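Local coordinates for protein histidinol-phosphatase (Listeria monocytogenes serotype 4b str. H7858, PDB 6NLR) that probably removes the phosphate from histidinol phosphate in histidine biosynthesis, using a trinuclear metal centre of the PHP family, at residues E161-K164 against Q165-A169. Sequence-based numbering, arbitrary orientation.
Sequences EGVK and QSIEA
Glu161 and Gln165 are joined by the first of four successive i to i+4 backbone hydrogen bonds, Gln165 N to Glu161 O at 3.0 Å. Ser166 to Gly162, Ile167 to Val163 and Glu168 to Lys164 follow, so residues 161-168 form the continuous last part of helix 152-168. Ala169 is the first residue to leave helical angles.

Lys164 and Glu168, one turn apart, form a salt bridge, NZ to OE2 at 2.8 Å. The lysine chain runs extended to CE and bends at its last torsion (chi4 -77°), which turns NZ to the syn side of OE2, 27° out of the carboxylate plane. A water accepts from Lys164 NZ and donates to Glu168 OE1 and Glu161 OE2, probably easing the repulsion between the two carboxylates.

On another side of the helix, Ser166 OG donates to Val163 O in a short hydrogen bond of 2.5 Å, in the carbonyl plane and on a lone pair. The same oxygen of buried Val163 also accepts from Ile167 N. Val163 CG1 meets Ile167 CD1 at 4.1 Å.

The arrangement is the amphipathic C-terminal end of a helix, packed against strands 117-127 and 178-179 and helix 201-217 in the PHP domain, a TIM-barrel relative.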
loop_
_atom_site.group_PDB
_atom_site.type_symbol
_atom_site.label_atom_id
_atom_site.label_comp_id
_atom_site.label_asym_id
_atom_site.label_seq_id
_atom_site.Cartn_x
_atom_site.Cartn_y
_atom_site.Cartn_z
ATOM N N GLU A 161 -4.185 11.814 8.918
ATOM C CA GLU A 161 -5.220 12.702 8.333
ATOM C C GLU A 161 -5.384 12.335 6.848
ATOM O O GLU A 161 -6.536 12.264 6.378
ATOM C CB GLU A 161 -4.878 14.182 8.512
ATOM C CG GLU A 161 -5.872 15.117 7.821
ATOM C CD GLU A 161 -7.330 14.954 8.258
ATOM O OE1 GLU A 161 -7.566 14.620 9.464
ATOM O OE2 GLU A 161 -8.235 15.133 7.395
ATOM N N GLY A 162 -4.271 12.086 6.131
ATOM C CA GLY A 162 -4.295 11.639 4.723
ATOM C C GLY A 162 -5.023 10.308 4.571
ATOM O O GLY A 162 -5.808 10.146 3.608
ATOM N N VAL A 163 -4.748 9.361 5.460
ATOM C CA VAL A 163 -5.392 8.012 5.451
ATOM C C VAL A 163 -6.901 8.202 5.622
ATOM O O VAL A 163 -7.662 7.625 4.853
ATOM C CB VAL A 163 -4.801 7.095 6.539
ATOM C CG1 VAL A 163 -5.592 5.800 6.662
ATOM C CG2 VAL A 163 -3.318 6.821 6.274
ATOM N N LYS A 164 -7.306 9.024 6.589
ATOM C CA LYS A 164 -8.723 9.334 6.873
ATOM C C LYS A 164 -9.376 9.911 5.608
ATOM O O LYS A 164 -10.477 9.464 5.246
ATOM C CB LYS A 164 -8.807 10.275 8.075
ATOM C CG LYS A 164 -10.216 10.689 8.479
ATOM C CD LYS A 164 -10.218 11.481 9.766
ATOM C CE LYS A 164 -11.607 11.866 10.235
ATOM N NZ LYS A 164 -12.138 13.007 9.457
ATOM N N GLN A 165 -8.733 10.880 4.958
ATOM C CA GLN A 165 -9.220 11.464 3.684
ATOM C C GLN A 165 -9.381 10.373 2.620
ATOM O O GLN A 165 -10.403 10.393 1.893
ATOM C CB GLN A 165 -8.271 12.557 3.199
ATOM C CG GLN A 165 -8.402 13.861 3.964
ATOM C CD GLN A 165 -7.414 14.863 3.420
ATOM O OE1 GLN A 165 -6.230 14.584 3.276
ATOM N NE2 GLN A 165 -7.911 16.019 3.058
ATOM N N SER A 166 -8.421 9.447 2.506
ATOM C CA SER A 166 -8.504 8.327 1.524
ATOM C C SER A 166 -9.764 7.483 1.793
ATOM O O SER A 166 -10.450 7.080 0.834
ATOM C CB SER A 166 -7.243 7.491 1.503
ATOM O OG SER A 166 -7.192 6.561 2.584
ATOM N N ILE A 167 -10.101 7.247 3.053
ATOM C CA ILE A 167 -11.294 6.428 3.423
ATOM C C ILE A 167 -12.578 7.181 3.073
ATOM O O ILE A 167 -13.507 6.547 2.539
ATOM C CB ILE A 167 -11.232 6.025 4.903
ATOM C CG1 ILE A 167 -10.031 5.102 5.155
ATOM C CG2 ILE A 167 -12.535 5.393 5.347
ATOM C CD1 ILE A 167 -9.595 5.063 6.606
ATOM N N GLU A 168 -12.610 8.485 3.336
ATOM C CA GLU A 168 -13.800 9.344 3.122
ATOM C C GLU A 168 -14.009 9.577 1.623
ATOM O O GLU A 168 -15.119 9.854 1.257
ATOM C CB GLU A 168 -13.634 10.705 3.805
ATOM C CG GLU A 168 -13.632 10.642 5.323
ATOM C CD GLU A 168 -13.109 11.893 6.041
ATOM O OE1 GLU A 168 -12.332 12.706 5.427
ATOM O OE2 GLU A 168 -13.467 12.063 7.229
ATOM N N ALA A 169 -12.968 9.501 0.803
ATOM C CA ALA A 169 -12.990 9.980 -0.601
ATOM C C ALA A 169 -14.073 9.248 -1.428
ATOM O O ALA A 169 -14.206 8.022 -1.325
ATOM C CB ALA A 169 -11.637 9.811 -1.225
HETATM O O HOH W 1 -10.797 14.350 6.878
#